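Probable glucarate dehydratase (Mycobacterium smegmatis str. MC2 155, PDB 3VDG) probably dehydrates D-glucarate or a related sugar acid, as a metal-dependent lyase of the enolase superfamily. Local coordinates at residues A[43-48]-A[373-378]; A[265-270]-A[365-370]; A[324-329]-A[356-361]; A[429-432]-A[437-440]. All coordinates share one frame; numbering follows the deposited sequence.

Interaction 1. Residues A[43-48]-A[373-378]. With ACT (acetate ion), chain E.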
loop_
_atom_site.group_PDB
_atom_site.type_symbol
_atom_site.label_atom_id
_atom_site.label_comp_id
_atom_site.label_asym_id
_atom_site.label_seq_id
_atom_site.Cartn_x
_atom_site.Cartn_y
_atom_site.Cartn_z
ATOM N N PRO A 43 -4.715 -6.496 -35.527
ATOM C CA PRO A 43 -5.359 -5.827 -36.658
ATOM C C PRO A 43 -4.953 -4.350 -36.766
ATOM O O PRO A 43 -4.334 -3.812 -35.847
ATOM C CB PRO A 43 -6.858 -5.913 -36.315
ATOM C CG PRO A 43 -6.963 -6.852 -35.146
ATOM C CD PRO A 43 -5.660 -6.740 -34.426
ATOM N N PRO A 44 -5.305 -3.693 -37.887
ATOM C CA PRO A 44 -4.900 -2.301 -38.083
ATOM C C PRO A 44 -5.771 -1.347 -37.280
ATOM O O PRO A 44 -6.534 -0.574 -37.858
ATOM C CB PRO A 44 -5.114 -2.091 -39.585
ATOM C CG PRO A 44 -6.267 -2.987 -39.918
ATOM C CD PRO A 44 -6.107 -4.208 -39.022
ATOM N N LEU A 45 -5.646 -1.401 -35.951
ATOM C CA LEU A 45 -6.427 -0.568 -35.035
ATOM C C LEU A 45 -5.879 0.859 -35.035
ATOM O O LEU A 45 -4.676 1.077 -34.927
ATOM C CB LEU A 45 -6.350 -1.150 -33.610
ATOM C CG LEU A 45 -6.813 -2.603 -33.417
ATOM C CD1 LEU A 45 -6.693 -3.021 -31.947
ATOM C CD2 LEU A 45 -8.255 -2.765 -33.893
ATOM N N LEU A 46 -6.773 1.834 -35.138
ATOM C CA LEU A 46 -6.362 3.229 -35.282
ATOM C C LEU A 46 -6.359 3.924 -33.934
ATOM O O LEU A 46 -7.200 3.630 -33.075
ATOM C CB LEU A 46 -7.358 3.954 -36.203
ATOM C CG LEU A 46 -7.269 3.552 -37.680
ATOM C CD1 LEU A 46 -8.483 4.073 -38.448
ATOM C CD2 LEU A 46 -5.961 4.059 -38.303
ATOM N N ASN A 47 -5.419 4.860 -33.756
ATOM C CA ASN A 47 -5.439 5.735 -32.615
ATOM C C ASN A 47 -4.949 7.103 -33.030
ATOM O O ASN A 47 -4.671 7.339 -34.222
ATOM C CB ASN A 47 -4.648 5.168 -31.414
ATOM C CG ASN A 47 -3.173 4.986 -31.714
ATOM O OD1 ASN A 47 -2.570 5.810 -32.381
ATOM N ND2 ASN A 47 -2.585 3.893 -31.217
ATOM N N THR A 48 -4.869 8.020 -32.077
ATOM C CA THR A 48 -4.600 9.409 -32.444
ATOM C C THR A 48 -3.167 9.605 -32.968
ATOM O O THR A 48 -2.876 10.623 -33.599
ATOM C CB THR A 48 -4.952 10.403 -31.310
ATOM O OG1 THR A 48 -5.150 11.707 -31.870
ATOM C CG2 THR A 48 -3.845 10.482 -30.242
ATOM N N TRP A 373 -7.868 -8.123 -25.132
ATOM C CA TRP A 373 -8.058 -9.562 -25.429
ATOM C C TRP A 373 -8.745 -9.948 -26.737
ATOM O O TRP A 373 -8.271 -10.839 -27.445
ATOM C CB TRP A 373 -8.766 -10.252 -24.272
ATOM C CG TRP A 373 -8.508 -11.735 -24.228
ATOM C CD1 TRP A 373 -9.408 -12.767 -24.481
ATOM C CD2 TRP A 373 -7.242 -12.404 -23.889
ATOM N NE1 TRP A 373 -8.798 -13.996 -24.333
ATOM C CE2 TRP A 373 -7.504 -13.848 -23.973
ATOM C CE3 TRP A 373 -5.971 -11.966 -23.522
ATOM C CZ2 TRP A 373 -6.527 -14.787 -23.705
ATOM C CZ3 TRP A 373 -4.989 -12.932 -23.264
ATOM C CH2 TRP A 373 -5.266 -14.307 -23.352
ATOM N N PRO A 374 -9.908 -9.343 -27.052
ATOM C CA PRO A 374 -10.619 -9.756 -28.272
ATOM C C PRO A 374 -9.803 -9.560 -29.548
ATOM O O PRO A 374 -10.079 -10.196 -30.561
ATOM C CB PRO A 374 -11.844 -8.836 -28.296
ATOM C CG PRO A 374 -12.040 -8.430 -26.866
ATOM C CD PRO A 374 -10.655 -8.324 -26.301
ATOM N N TRP A 375 -8.796 -8.695 -29.494
ATOM C CA TRP A 375 -8.032 -8.361 -30.682
ATOM C C TRP A 375 -6.927 -9.317 -30.978
ATOM O O TRP A 375 -6.300 -9.217 -32.028
ATOM C CB TRP A 375 -7.472 -6.944 -30.572
ATOM C CG TRP A 375 -8.592 -5.935 -30.476
ATOM C CD1 TRP A 375 -8.909 -5.114 -29.403
ATOM C CD2 TRP A 375 -9.589 -5.620 -31.512
ATOM N NE1 TRP A 375 -10.013 -4.333 -29.691
ATOM C CE2 TRP A 375 -10.453 -4.585 -30.954
ATOM C CE3 TRP A 375 -9.836 -6.081 -32.804
ATOM C CZ2 TRP A 375 -11.517 -4.054 -31.668
ATOM C CZ3 TRP A 375 -10.901 -5.529 -33.516
ATOM C CH2 TRP A 375 -11.722 -4.542 -32.961
ATOM N N ARG A 376 -6.639 -10.241 -30.071
ATOM C CA ARG A 376 -5.606 -11.243 -30.384
ATOM C C ARG A 376 -6.236 -12.625 -30.471
ATOM O O ARG A 376 -7.410 -12.787 -30.105
ATOM C CB ARG A 376 -4.374 -11.168 -29.451
ATOM C CG ARG A 376 -4.649 -11.084 -27.937
ATOM C CD ARG A 376 -4.828 -12.445 -27.283
ATOM N NE ARG A 376 -6.222 -12.883 -27.327
ATOM C CZ ARG A 376 -6.596 -14.153 -27.362
ATOM N NH1 ARG A 376 -5.684 -15.120 -27.346
ATOM N NH2 ARG A 376 -7.881 -14.456 -27.410
ATOM N N HIS A 377 -5.499 -13.602 -31.004
ATOM C CA HIS A 377 -6.015 -14.980 -31.085
ATOM C C HIS A 377 -4.905 -15.982 -30.871
ATOM O O HIS A 377 -5.036 -17.145 -31.241
ATOM C CB HIS A 377 -6.695 -15.230 -32.426
ATOM C CG HIS A 377 -5.783 -15.015 -33.604
ATOM N ND1 HIS A 377 -5.700 -13.832 -34.249
ATOM C CD2 HIS A 377 -4.863 -15.865 -34.220
ATOM C CE1 HIS A 377 -4.779 -13.921 -35.233
ATOM N NE2 HIS A 377 -4.272 -15.167 -35.216
ATOM N N GLU A 378 -3.794 -15.523 -30.297
ATOM C CA GLU A 378 -2.637 -16.368 -29.969
ATOM C C GLU A 378 -2.306 -16.190 -28.484
ATOM O O GLU A 378 -2.747 -15.222 -27.856
ATOM C CB GLU A 378 -1.425 -15.990 -30.835
ATOM C CG GLU A 378 -1.629 -16.285 -32.334
ATOM C CD GLU A 378 -0.780 -15.418 -33.265
ATOM O OE1 GLU A 378 -0.993 -14.183 -33.320
ATOM O OE2 GLU A 378 0.096 -15.976 -33.968
HETATM C C ACT E . -3.869 1.583 -28.130
HETATM O O ACT E . -3.865 0.345 -27.897
HETATM O OXT ACT E . -3.659 2.024 -29.281
HETATM C CH3 ACT E . -4.128 2.571 -27.026
#

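Interaction 2. Residues A[265-270]-A[365-370]. With NA (sodium ion), chain C.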
loop_
_atom_site.group_PDB
_atom_site.type_symbol
_atom_site.label_atom_id
_atom_site.label_comp_id
_atom_site.label_asym_id
_atom_site.label_seq_id
_atom_site.Cartn_x
_atom_site.Cartn_y
_atom_site.Cartn_z
ATOM N N LEU A 265 -21.630 9.249 -20.582
ATOM C CA LEU A 265 -20.351 8.585 -20.252
ATOM C C LEU A 265 -20.213 8.273 -18.779
ATOM O O LEU A 265 -20.546 9.085 -17.934
ATOM C CB LEU A 265 -19.156 9.452 -20.649
ATOM C CG LEU A 265 -18.937 9.737 -22.130
ATOM C CD1 LEU A 265 -17.715 10.642 -22.278
ATOM C CD2 LEU A 265 -18.763 8.453 -22.931
ATOM N N GLU A 266 -19.684 7.097 -18.482
ATOM C CA GLU A 266 -19.286 6.756 -17.130
ATOM C C GLU A 266 -18.051 7.571 -16.719
ATOM O O GLU A 266 -17.957 8.091 -15.605
ATOM C CB GLU A 266 -18.986 5.259 -17.090
ATOM C CG GLU A 266 -18.477 4.766 -15.764
ATOM C CD GLU A 266 -18.418 3.254 -15.703
ATOM O OE1 GLU A 266 -17.631 2.644 -16.475
ATOM O OE2 GLU A 266 -19.166 2.699 -14.870
ATOM N N TYR A 267 -17.079 7.692 -17.615
ATOM C CA TYR A 267 -16.040 8.701 -17.420
ATOM C C TYR A 267 -15.441 9.065 -18.769
ATOM O O TYR A 267 -15.669 8.371 -19.746
ATOM C CB TYR A 267 -14.952 8.260 -16.418
ATOM C CG TYR A 267 -14.236 6.922 -16.661
ATOM C CD1 TYR A 267 -14.353 5.883 -15.744
ATOM C CD2 TYR A 267 -13.397 6.727 -17.760
ATOM C CE1 TYR A 267 -13.682 4.675 -15.925
ATOM C CE2 TYR A 267 -12.718 5.526 -17.953
ATOM C CZ TYR A 267 -12.858 4.501 -17.032
ATOM O OH TYR A 267 -12.192 3.289 -17.204
ATOM N N LEU A 268 -14.705 10.164 -18.810
ATOM C CA LEU A 268 -14.019 10.623 -20.023
ATOM C C LEU A 268 -12.511 10.568 -19.780
ATOM O O LEU A 268 -12.030 11.219 -18.856
ATOM C CB LEU A 268 -14.440 12.074 -20.309
ATOM C CG LEU A 268 -13.786 12.778 -21.493
ATOM C CD1 LEU A 268 -14.199 12.064 -22.774
ATOM C CD2 LEU A 268 -14.245 14.236 -21.528
ATOM N N GLU A 269 -11.763 9.777 -20.559
ATOM C CA GLU A 269 -10.343 9.571 -20.240
ATOM C C GLU A 269 -9.483 10.511 -21.057
ATOM O O GLU A 269 -9.665 10.598 -22.267
ATOM C CB GLU A 269 -9.838 8.151 -20.587
ATOM C CG GLU A 269 -10.776 6.997 -20.327
ATOM C CD GLU A 269 -10.146 5.660 -20.707
ATOM O OE1 GLU A 269 -10.901 4.692 -20.961
ATOM O OE2 GLU A 269 -8.891 5.581 -20.771
ATOM N N ASP A 270 -8.522 11.161 -20.403
ATOM C CA ASP A 270 -7.504 11.967 -21.095
ATOM C C ASP A 270 -8.046 12.734 -22.289
ATOM O O ASP A 270 -7.585 12.543 -23.424
ATOM C CB ASP A 270 -6.330 11.073 -21.544
ATOM C CG ASP A 270 -5.562 10.522 -20.361
ATOM O OD1 ASP A 270 -5.177 11.351 -19.512
ATOM O OD2 ASP A 270 -5.389 9.279 -20.261
ATOM N N LEU A 365 -11.536 -1.404 -6.763
ATOM C CA LEU A 365 -11.481 -1.494 -8.234
ATOM C C LEU A 365 -12.811 -2.034 -8.701
ATOM O O LEU A 365 -12.969 -3.243 -8.856
ATOM C CB LEU A 365 -10.343 -2.387 -8.734
ATOM C CG LEU A 365 -9.841 -1.978 -10.135
ATOM C CD1 LEU A 365 -8.578 -2.725 -10.542
ATOM C CD2 LEU A 365 -10.924 -2.141 -11.192
ATOM N N THR A 366 -13.770 -1.130 -8.899
ATOM C CA THR A 366 -15.138 -1.524 -9.211
ATOM C C THR A 366 -15.535 -1.255 -10.669
ATOM O O THR A 366 -16.485 -1.860 -11.165
ATOM C CB THR A 366 -16.130 -0.829 -8.260
ATOM O OG1 THR A 366 -15.861 0.580 -8.252
ATOM C CG2 THR A 366 -15.959 -1.386 -6.843
ATOM N N TYR A 367 -14.815 -0.361 -11.349
ATOM C CA TYR A 367 -14.990 -0.187 -12.792
ATOM C C TYR A 367 -14.527 -1.426 -13.543
ATOM O O TYR A 367 -13.579 -2.100 -13.136
ATOM C CB TYR A 367 -14.192 1.012 -13.313
ATOM C CG TYR A 367 -14.708 2.364 -12.888
ATOM C CD1 TYR A 367 -15.944 2.833 -13.327
ATOM C CD2 TYR A 367 -13.959 3.176 -12.055
ATOM C CE1 TYR A 367 -16.423 4.074 -12.931
ATOM C CE2 TYR A 367 -14.417 4.423 -11.672
ATOM C CZ TYR A 367 -15.646 4.866 -12.114
ATOM O OH TYR A 367 -16.095 6.098 -11.717
ATOM N N ALA A 368 -15.175 -1.732 -14.659
ATOM C CA ALA A 368 -14.727 -2.844 -15.477
ATOM C C ALA A 368 -13.307 -2.538 -15.982
ATOM O O ALA A 368 -13.021 -1.397 -16.329
ATOM C CB ALA A 368 -15.691 -3.030 -16.644
ATOM N N CYS A 369 -12.421 -3.535 -16.020
ATOM C CA CYS A 369 -11.050 -3.341 -16.525
ATOM C C CYS A 369 -10.987 -3.323 -18.051
ATOM O O CYS A 369 -11.671 -4.093 -18.716
ATOM C CB CYS A 369 -10.119 -4.472 -16.038
ATOM S SG CYS A 369 -9.943 -4.568 -14.228
ATOM N N ASP A 370 -10.129 -2.476 -18.609
ATOM C CA ASP A 370 -9.814 -2.566 -20.041
ATOM C C ASP A 370 -9.042 -3.853 -20.349
ATOM O O ASP A 370 -8.253 -4.324 -19.532
ATOM C CB ASP A 370 -8.936 -1.380 -20.455
ATOM C CG ASP A 370 -9.691 -0.037 -20.430
ATOM O OD1 ASP A 370 -10.930 -0.033 -20.320
ATOM O OD2 ASP A 370 -9.026 1.011 -20.551
HETATM NA NA NA C . -6.879 5.453 -21.677
HETATM O O HOH W 1 -17.608 -0.181 -15.400
HETATM O O HOH W 2 -18.479 7.192 -12.880
HETATM O O HOH W 3 -5.746 7.419 -22.346
HETATM O O HOH W 4 -6.096 3.607 -22.791
#

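Interaction 3. Residues A[324-329]-A[356-361]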
loop_
_atom_site.group_PDB
_atom_site.type_symbol
_atom_site.label_atom_id
_atom_site.label_comp_id
_atom_site.label_asym_id
_atom_site.label_seq_id
_atom_site.Cartn_x
_atom_site.Cartn_y
_atom_site.Cartn_z
ATOM N N GLN A 324 1.995 -5.626 -6.005
ATOM C CA GLN A 324 1.967 -4.971 -4.695
ATOM C C GLN A 324 1.967 -3.445 -4.821
ATOM O O GLN A 324 1.253 -2.750 -4.099
ATOM C CB GLN A 324 3.148 -5.430 -3.844
ATOM C CG GLN A 324 3.144 -6.936 -3.606
ATOM C CD GLN A 324 4.503 -7.414 -3.112
ATOM O OE1 GLN A 324 4.705 -7.523 -1.913
ATOM N NE2 GLN A 324 5.463 -7.633 -4.039
ATOM N N ARG A 325 2.772 -2.906 -5.727
ATOM C CA ARG A 325 2.722 -1.456 -5.942
ATOM C C ARG A 325 1.397 -0.978 -6.544
ATOM O O ARG A 325 0.982 0.163 -6.301
ATOM C CB ARG A 325 3.933 -0.978 -6.742
ATOM C CG ARG A 325 5.183 -1.000 -5.851
ATOM C CD ARG A 325 6.465 -0.904 -6.671
ATOM N NE ARG A 325 6.710 0.438 -7.183
ATOM C CZ ARG A 325 7.290 1.416 -6.479
ATOM N NH1 ARG A 325 7.684 1.212 -5.241
ATOM N NH2 ARG A 325 7.477 2.607 -7.022
ATOM N N SER A 326 0.719 -1.843 -7.303
ATOM C CA SER A 326 -0.617 -1.498 -7.799
ATOM C C SER A 326 -1.619 -1.475 -6.640
ATOM O O SER A 326 -2.526 -0.661 -6.615
ATOM C CB SER A 326 -1.085 -2.469 -8.885
ATOM O OG SER A 326 -0.275 -2.345 -10.055
ATOM N N ARG A 327 -1.459 -2.389 -5.691
ATOM C CA ARG A 327 -2.267 -2.371 -4.479
ATOM C C ARG A 327 -2.009 -1.073 -3.688
ATOM O O ARG A 327 -2.919 -0.489 -3.126
ATOM C CB ARG A 327 -1.945 -3.603 -3.632
ATOM C CG ARG A 327 -2.688 -3.626 -2.307
ATOM C CD ARG A 327 -2.238 -4.792 -1.423
ATOM N NE ARG A 327 -3.188 -5.008 -0.329
ATOM C CZ ARG A 327 -2.976 -5.830 0.691
ATOM N NH1 ARG A 327 -3.911 -5.975 1.634
ATOM N NH2 ARG A 327 -1.828 -6.508 0.756
ATOM N N LEU A 328 -0.762 -0.619 -3.660
ATOM C CA LEU A 328 -0.436 0.643 -3.004
ATOM C C LEU A 328 -1.147 1.789 -3.727
ATOM O O LEU A 328 -1.796 2.614 -3.101
ATOM C CB LEU A 328 1.070 0.879 -2.984
ATOM C CG LEU A 328 1.493 2.320 -2.626
ATOM C CD1 LEU A 328 1.019 2.725 -1.227
ATOM C CD2 LEU A 328 2.997 2.481 -2.750
ATOM N N LEU A 329 -1.058 1.822 -5.055
ATOM C CA LEU A 329 -1.782 2.852 -5.824
ATOM C C LEU A 329 -3.259 2.838 -5.449
ATOM O O LEU A 329 -3.878 3.900 -5.272
ATOM C CB LEU A 329 -1.634 2.603 -7.340
ATOM C CG LEU A 329 -2.525 3.500 -8.204
ATOM C CD1 LEU A 329 -2.122 4.968 -8.045
ATOM C CD2 LEU A 329 -2.415 3.077 -9.660
ATOM N N VAL A 356 -6.092 -10.180 -13.427
ATOM C CA VAL A 356 -7.268 -10.737 -12.778
ATOM C C VAL A 356 -7.018 -10.919 -11.265
ATOM O O VAL A 356 -7.846 -10.546 -10.457
ATOM C CB VAL A 356 -7.707 -12.066 -13.438
ATOM C CG1 VAL A 356 -8.726 -12.787 -12.557
ATOM C CG2 VAL A 356 -8.255 -11.801 -14.843
ATOM N N HIS A 357 -5.865 -11.454 -10.876
ATOM C CA HIS A 357 -5.585 -11.601 -9.437
ATOM C C HIS A 357 -5.550 -10.265 -8.731
ATOM O O HIS A 357 -6.073 -10.122 -7.623
ATOM C CB HIS A 357 -4.279 -12.357 -9.188
ATOM C CG HIS A 357 -4.399 -13.853 -9.348
ATOM N ND1 HIS A 357 -4.956 -14.645 -8.404
ATOM C CD2 HIS A 357 -3.991 -14.697 -10.381
ATOM C CE1 HIS A 357 -4.924 -15.931 -8.822
ATOM N NE2 HIS A 357 -4.323 -15.963 -10.027
ATOM N N LEU A 358 -4.924 -9.281 -9.357
ATOM C CA LEU A 358 -4.870 -7.927 -8.810
ATOM C C LEU A 358 -6.270 -7.331 -8.627
ATOM O O LEU A 358 -6.637 -6.906 -7.533
ATOM C CB LEU A 358 -4.020 -7.025 -9.723
ATOM C CG LEU A 358 -4.009 -5.525 -9.381
ATOM C CD1 LEU A 358 -3.470 -5.293 -7.959
ATOM C CD2 LEU A 358 -3.183 -4.751 -10.420
ATOM N N ALA A 359 -7.064 -7.315 -9.689
ATOM C CA ALA A 359 -8.401 -6.732 -9.598
ATOM C C ALA A 359 -9.288 -7.505 -8.609
ATOM O O ALA A 359 -10.091 -6.912 -7.915
ATOM C CB ALA A 359 -9.048 -6.701 -10.967
ATOM N N ALA A 360 -9.145 -8.828 -8.552
ATOM C CA ALA A 360 -9.957 -9.615 -7.627
ATOM C C ALA A 360 -9.718 -9.196 -6.170
ATOM O O ALA A 360 -10.652 -9.212 -5.361
ATOM C CB ALA A 360 -9.689 -11.098 -7.810
ATOM N N ALA A 361 -8.472 -8.832 -5.849
ATOM C CA ALA A 361 -8.041 -8.502 -4.481
ATOM C C ALA A 361 -8.145 -7.023 -4.115
ATOM O O ALA A 361 -7.729 -6.608 -3.035
ATOM C CB ALA A 361 -6.604 -8.980 -4.260
#

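Interaction 4. Residues A[429-432]-A[437-440]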
loop_
_atom_site.group_PDB
_atom_site.type_symbol
_atom_site.label_atom_id
_atom_site.label_comp_id
_atom_site.label_asym_id
_atom_site.label_seq_id
_atom_site.Cartn_x
_atom_site.Cartn_y
_atom_site.Cartn_z
ATOM N N GLY A 429 5.559 5.533 -36.688
ATOM C CA GLY A 429 6.476 5.112 -37.739
ATOM C C GLY A 429 5.807 4.172 -38.733
ATOM O O GLY A 429 6.059 4.247 -39.932
ATOM N N TYR A 430 4.963 3.266 -38.244
ATOM C CA TYR A 430 4.255 2.356 -39.135
ATOM C C TYR A 430 3.239 3.101 -39.999
ATOM O O TYR A 430 3.141 2.854 -41.199
ATOM C CB TYR A 430 3.572 1.223 -38.362
ATOM C CG TYR A 430 2.758 0.290 -39.229
ATOM C CD1 TYR A 430 3.335 -0.372 -40.317
ATOM C CD2 TYR A 430 1.418 0.046 -38.943
ATOM C CE1 TYR A 430 2.585 -1.234 -41.109
ATOM C CE2 TYR A 430 0.664 -0.803 -39.726
ATOM C CZ TYR A 430 1.251 -1.440 -40.806
ATOM O OH TYR A 430 0.480 -2.288 -41.570
ATOM N N MET A 431 2.474 4.010 -39.403
ATOM C CA MET A 431 1.596 4.846 -40.224
ATOM C C MET A 431 2.436 5.596 -41.293
ATOM O O MET A 431 2.056 5.625 -42.455
ATOM C CB MET A 431 0.765 5.820 -39.368
ATOM C CG MET A 431 -0.153 6.718 -40.192
ATOM S SD MET A 431 -1.464 5.805 -41.017
ATOM C CE MET A 431 -2.745 5.906 -39.751
ATOM N N ARG A 432 3.575 6.169 -40.912
ATOM C CA ARG A 432 4.413 6.895 -41.895
ATOM C C ARG A 432 4.963 6.020 -43.003
ATOM O O ARG A 432 5.161 6.507 -44.107
ATOM C CB ARG A 432 5.580 7.638 -41.248
ATOM C CG ARG A 432 5.200 8.833 -40.400
ATOM C CD ARG A 432 6.457 9.575 -39.956
ATOM N NE ARG A 432 6.104 10.850 -39.347
ATOM C CZ ARG A 432 6.342 11.179 -38.081
ATOM N NH1 ARG A 432 5.968 12.373 -37.631
ATOM N NH2 ARG A 432 6.965 10.332 -37.271
ATOM N N GLY A 437 3.808 11.559 -45.137
ATOM C CA GLY A 437 3.687 12.889 -44.553
ATOM C C GLY A 437 2.928 12.909 -43.241
ATOM O O GLY A 437 2.718 13.969 -42.673
ATOM N N PHE A 438 2.502 11.738 -42.766
ATOM C CA PHE A 438 1.708 11.647 -41.527
ATOM C C PHE A 438 2.463 12.200 -40.336
ATOM O O PHE A 438 3.645 11.887 -40.151
ATOM C CB PHE A 438 1.336 10.188 -41.236
ATOM C CG PHE A 438 0.501 10.015 -39.999
ATOM C CD1 PHE A 438 1.098 9.667 -38.785
ATOM C CD2 PHE A 438 -0.877 10.194 -40.042
ATOM C CE1 PHE A 438 0.336 9.490 -37.645
ATOM C CE2 PHE A 438 -1.644 10.025 -38.899
ATOM C CZ PHE A 438 -1.032 9.666 -37.700
ATOM N N ASN A 439 1.804 13.035 -39.539
ATOM C CA ASN A 439 2.397 13.501 -38.276
ATOM C C ASN A 439 1.526 13.135 -37.076
ATOM O O ASN A 439 0.298 13.197 -37.151
ATOM C CB ASN A 439 2.600 15.021 -38.291
ATOM C CG ASN A 439 3.817 15.444 -39.094
ATOM O OD1 ASN A 439 4.850 14.772 -39.082
ATOM N ND2 ASN A 439 3.703 16.564 -39.793
ATOM N N ALA A 440 2.157 12.775 -35.963
ATOM C CA ALA A 440 1.412 12.531 -34.730
ATOM C C ALA A 440 1.191 13.851 -33.992
ATOM O O ALA A 440 1.673 14.066 -32.884
ATOM C CB ALA A 440 2.134 11.518 -33.848
#

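Interaction 1. Residues A[43-48]-A[373-378]
Leu45 lies over one face of the Trp375 indole, and Pro43 packs beside it. The CB of Trp375 points toward 43-48. With CG anti to the carbonyl carbon (chi1 -62°), the ring is laid under the leucine. CG is the first ring atom to touch, 3.8 Å from Leu45 CD1, and that methyl also covers the neighbouring CD1 and CD2 of the indole. Further out, CE3 lies 3.8 Å from Pro43 CG, which approaches the ring obliquely. Pro43 CD lies 3.5 Å from Trp375 O. The six-membered ring sits beneath Leu45 CD2 in a CH-pi contact. This methyl is 3.7 Å from the ring centroid and 7° off the normal, so the two leucine methyls divide the indole face between them. NE1, the polar atom of the ring, gives its hydrogen to the backbone O of Tyr172, and the rings of Trp188 and Phe174 meet the indole.

An inverse gamma turn centred on Pro44 shapes the loop, with Leu45 N donating to Pro43 O at 2.7 Å. Segment 43-48 runs between strands 30-41 and 55-65 of the N-terminal capping domain. Segment 373-378 follows helix 349-360 of the barrel. Capping-domain loops commonly close over the active site in the enolase superfamily, and this one probably does so. Asn47 ND2 donates to OXT of an acetate, probably from the crystallisation liquor, at 2.9 Å. Asp427 is a second partner of ND2.

Between the side chains the contact is apolar: leucine methyls and a proline ring meet an indole, while Asn47 of the cap loop, with His52 and His372, holds the anion.

Interaction 2. Residues A[265-270]-A[365-370]
Tyr267 points an edge of its ring at the face of Tyr367, a T-shaped stack inside the barrel, which in the enolase superfamily is a modified (beta/alpha)8, or (beta/alpha)7beta, barrel. Strand 267-269 is a barrel strand, and 365-370 follows helix 349-360. The tyrosine pair is the tight part. Tyr267 CE1 stands 3.8 Å above the centre of the Tyr367 ring, and the planes are 86° apart. Tyr267 OH is hydrogen-bonded to Ser341 OG, which helps fix the ring. Glu266 CD meets the edge of the same Tyr367 ring, 3.5 Å from CD1.

The looser side is built on water. One water links Glu266 OE1 to Ala368 N, and another joins Glu266 O to Tyr367 OH. Glu266 and Tyr367 are both partly exposed here. Glu266 OE1 also has a salt bridge to Arg242.

At the C-terminal end of strand 267-269, Glu269 OE1 and Asp370 OD2 come within 4.2 Å of each other. Lys214 forms salt bridges with both, which probably offsets their repulsion. Glu269 OE2 binds the sodium ion at 2.2 Å; Asp244, Asn292 and two waters are the other ligands, and one of these waters also donates to Asp270 OD2.

Interaction 3. Residues A[324-329]-A[356-361]
Leu358 sets both of its methyls against Ser326. CD2 lies 3.5 Å from Ser326 CB, tighter than usual for two carbons. CD1 touches the same CB at 3.8 Å. The leucine fork therefore straddles a single methylene group. CD2 also brushes Ser326 OG at 3.8 Å, and CD1 reaches on to the backbone, 4.2 Å from Arg327 N. Leu358 holds this pose with CG anti to its backbone N (chi1 173°), which, with CB pointing toward 324-329, brings both methyls to Ser326.

The small serine is consistent with the close approach: CA of Arg327 and CA of Leu358 are 7.5 Å apart. Its hydroxyl is not left to the leucine. Ser326 OG is hydrogen-bonded to Gly322 O, four residues back and just before the helix begins.

The two helices, 323-336 and 349-360, lie on the outside of the enolase-type barrel. They come before and after strand 339-342, so each belongs to the layer of helices that surrounds the strands. Leu358 also packs on Met342 of that strand, and Ser326 on His317.

Further out, Arg327 has a nearly extended chain that reaches the second subunit. Its NH2 is hydrogen-bonded to OE1 of Gln324 of the second subunit, and Gln324 OE1 accepts the equivalent bond from Arg327 NH2 of that subunit. Leu328 packs on its own counterpart there.

Interaction 4. Residues A[429-432]-A[437-440]
Arg432 NH1 donates to Asn439 OD1 at 3.0 Å, with an N-H...O angle of 161°. The donor sits in the carbonyl plane of the amide, on a lone pair, and the oxygen lies at the edge of the guanidinium, near its plane. The two flat groups are turned 74° to each other. A second, weak bond runs from Arg432 NE to Phe438 O at 2.8 Å, bent to 129°. Two nitrogens of one guanidinium thus hold two neighbouring residues of 437-440. The arginine chain is extended from CG to NE, and this length carries the group across to the loop.

Segment 429-432 belongs to the helix 427-434 near the C-terminus. The chain leaves that helix and turns back, so that 437-440 passes beside the last turns. The contact closes this short return, with Arg432 and Phe438 nearest at 5.5 Å between CA atoms.

Beneath the polar pair lies the packing. Met431 CG sits over the face of the Phe438 ring, 3.4 Å from its centroid and 13° off the normal, a CH-pi contact. Phe438 is placed for it by CG lying opposite the backbone N (chi1 -179°). The sulfur takes part from farther off: Met431 SD is 4.7 Å from the centroid, above the same ring, a Met-aromatic contact. Arg432 CG lies off the ring's edge, 4.2 Å from Phe438 CB. Outside this pair, Met431 packs on Val51 and Phe438 on Arg444. Arg444 NH2 is also hydrogen-bonded to Asn439 O. On another side of the helix, Tyr430 OH is hydrogen-bonded to His180 ND1.

Interactions 1, 2 and 3 are buried, while interaction 4 lies at the surface. Interactions 2 and 3 both belong to the barrel and touch: Cys369 and Leu365 of interaction 2 pack on Ala359 of interaction 3. Interaction 3 is plain packing between outer helices, and interaction 2 adds charges and a metal at the C-terminal end of a strand. Interaction 1 joins the cap to the barrel with apolar groups. Its segment 373-378 comes shortly after 365-370 of interaction 2 in the chain. Interaction 4 is the one with direct hydrogen bonds between its segments, and it meets interaction 1 through Leu46 and Met431. Interactions 3 and 4 lie farthest apart, with centres about 36 Å from each other.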